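Long-range contact in gamma-glutamyl-gamma-aminobutyraldehyde dehydrogenase (Burkholderia cenocepacia, PDB 4LIH), which probably oxidises aldehydes such as gamma-glutamyl-gamma-aminobutyraldehyde to the corresponding carboxylic acids, using NAD(P)+ as the electron acceptor: residues L24-R29 with V55-A60. Numbering follows the deposited sequence.
Sequences LEIEGR and VLAKVA
Ile26 meets residues 55-60 with both branches of its side chain. The Ile26 CG2 methyl rests 3.8 Å from Ala57 CB, which points toward the loop, while CG1 lies anti to the carbonyl carbon (chi1 -63°) and an extended chi2 carries CD1 onto Leu56. There Ile26 CD1 lies 3.8 Å from Leu56 CB and 3.5 Å from Leu56 O, the two side chains crossing at a slant. Further along, Gly28 takes over with main chain alone. Gly28 O accepts a nearly straight bond from Ala60 N (2.8 Å, 168° at the hydrogen). Val59 CA adds a CA-H...O contact to Gly28 O at 3.3 Å. Val59 CG1, anti to its own backbone N, also packs against that oxygen. Within the loop, Arg29 grips Glu27 side-on: NE reaches OE2 and NH2 reaches OE1, each close to the guanidinium plane. Glu27 OE2 accepts a second bond, from Arg29 N through its anti lone pair, a local bond that probably steadies the backbone just after the Gly28 carbonyl. Leu206 and Ile209 of helix 206-218 flank the contact through Ile26 and Val59. The example illustrates how an irregular loop can be fixed to a strand by an apolar branch at one end and one main-chain bond at the other: the loop after helix 14-23 packs along one strand of the two-stranded antiparallel hairpin, 44-48 with 55-60, whose classic beta bulge places Leu56 and Ala57 opposite Cys47.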
loop_
_atom_site.group_PDB
_atom_site.type_symbol
_atom_site.label_atom_id
_atom_site.label_comp_id
_atom_site.label_asym_id
_atom_site.label_seq_id
_atom_site.Cartn_x
_atom_site.Cartn_y
_atom_site.Cartn_z
ATOM N N LEU A 24 11.112 -47.031 -9.216
ATOM C CA LEU A 24 11.171 -45.917 -8.281
ATOM C C LEU A 24 11.723 -46.349 -6.910
ATOM O O LEU A 24 11.197 -47.245 -6.296
ATOM C CB LEU A 24 9.762 -45.335 -8.124
ATOM C CG LEU A 24 9.650 -43.992 -7.401
ATOM C CD1 LEU A 24 10.374 -42.909 -8.164
ATOM C CD2 LEU A 24 8.179 -43.640 -7.209
ATOM N N GLU A 25 12.786 -45.692 -6.454
ATOM C CA GLU A 25 13.271 -45.813 -5.079
ATOM C C GLU A 25 12.524 -44.789 -4.210
ATOM O O GLU A 25 12.640 -43.595 -4.452
ATOM C CB GLU A 25 14.776 -45.509 -5.005
ATOM C CG GLU A 25 15.651 -46.330 -5.940
ATOM C CD GLU A 25 15.943 -47.727 -5.423
ATOM O OE1 GLU A 25 15.197 -48.242 -4.553
ATOM O OE2 GLU A 25 16.928 -48.347 -5.914
ATOM N N ILE A 26 11.787 -45.227 -3.202
ATOM C CA ILE A 26 10.968 -44.298 -2.391
ATOM C C ILE A 26 11.656 -44.099 -1.042
ATOM O O ILE A 26 11.893 -45.071 -0.320
ATOM C CB ILE A 26 9.563 -44.862 -2.128
ATOM C CG1 ILE A 26 8.791 -45.046 -3.436
ATOM C CG2 ILE A 26 8.791 -43.934 -1.181
ATOM C CD1 ILE A 26 7.403 -45.637 -3.303
ATOM N N GLU A 27 11.938 -42.847 -0.688
ATOM C CA GLU A 27 12.506 -42.514 0.625
ATOM C C GLU A 27 11.383 -42.374 1.668
ATOM O O GLU A 27 10.463 -41.569 1.462
ATOM C CB GLU A 27 13.272 -41.206 0.559
ATOM C CG GLU A 27 13.812 -40.758 1.914
ATOM C CD GLU A 27 14.775 -41.758 2.513
ATOM O OE1 GLU A 27 15.920 -41.825 1.983
ATOM O OE2 GLU A 27 14.392 -42.482 3.480
ATOM N N GLY A 28 11.497 -43.137 2.777
ATOM C CA GLY A 28 10.492 -43.164 3.842
ATOM C C GLY A 28 10.913 -42.547 5.163
ATOM O O GLY A 28 10.081 -42.371 6.072
ATOM N N ARG A 29 12.178 -42.171 5.284
ATOM C CA ARG A 29 12.647 -41.565 6.526
ATOM C C ARG A 29 12.166 -40.113 6.732
ATOM O O ARG A 29 11.881 -39.400 5.786
ATOM C CB ARG A 29 14.164 -41.628 6.594
ATOM C CG ARG A 29 14.683 -43.077 6.781
ATOM C CD ARG A 29 16.200 -43.197 6.688
ATOM N NE ARG A 29 16.657 -42.897 5.341
ATOM C CZ ARG A 29 17.928 -42.737 4.961
ATOM N NH1 ARG A 29 18.898 -42.778 5.827
ATOM N NH2 ARG A 29 18.210 -42.469 3.698
ATOM N N VAL A 55 1.644 -51.789 -0.848
ATOM C CA VAL A 55 2.475 -51.084 0.136
ATOM C C VAL A 55 3.645 -50.459 -0.593
ATOM O O VAL A 55 4.506 -51.152 -1.126
ATOM C CB VAL A 55 2.968 -52.021 1.256
ATOM C CG1 VAL A 55 3.927 -51.288 2.181
ATOM C CG2 VAL A 55 1.782 -52.555 2.054
ATOM N N LEU A 56 3.698 -49.133 -0.628
ATOM C CA LEU A 56 4.728 -48.453 -1.383
ATOM C C LEU A 56 6.051 -48.412 -0.643
ATOM O O LEU A 56 7.104 -48.464 -1.246
ATOM C CB LEU A 56 4.315 -47.007 -1.654
ATOM C CG LEU A 56 3.027 -46.869 -2.464
ATOM C CD1 LEU A 56 2.533 -45.451 -2.306
ATOM C CD2 LEU A 56 3.273 -47.239 -3.937
ATOM N N ALA A 57 5.977 -48.282 0.672
ATOM C CA ALA A 57 7.156 -48.028 1.475
ATOM C C ALA A 57 6.782 -48.111 2.936
ATOM O O ALA A 57 5.600 -47.933 3.292
ATOM C CB ALA A 57 7.712 -46.654 1.179
ATOM N N LYS A 58 7.783 -48.432 3.759
ATOM C CA LYS A 58 7.663 -48.208 5.198
ATOM C C LYS A 58 8.191 -46.797 5.502
ATOM O O LYS A 58 9.322 -46.443 5.139
ATOM C CB LYS A 58 8.406 -49.279 5.986
ATOM C CG LYS A 58 7.728 -50.643 5.885
ATOM C CD LYS A 58 8.234 -51.637 6.923
ATOM C CE LYS A 58 7.622 -53.027 6.750
ATOM N NZ LYS A 58 6.261 -53.106 7.363
ATOM N N VAL A 59 7.378 -46.004 6.183
ATOM C CA VAL A 59 7.696 -44.617 6.432
ATOM C C VAL A 59 7.840 -44.394 7.933
ATOM O O VAL A 59 7.164 -45.020 8.732
ATOM C CB VAL A 59 6.606 -43.720 5.824
ATOM C CG1 VAL A 59 6.731 -42.252 6.272
ATOM C CG2 VAL A 59 6.646 -43.862 4.299
ATOM N N ALA A 60 8.762 -43.534 8.307
ATOM C CA ALA A 60 8.993 -43.231 9.717
ATOM C C ALA A 60 7.672 -42.878 10.420
ATOM O O ALA A 60 6.964 -42.054 9.955
ATOM C CB ALA A 60 9.983 -42.090 9.842
#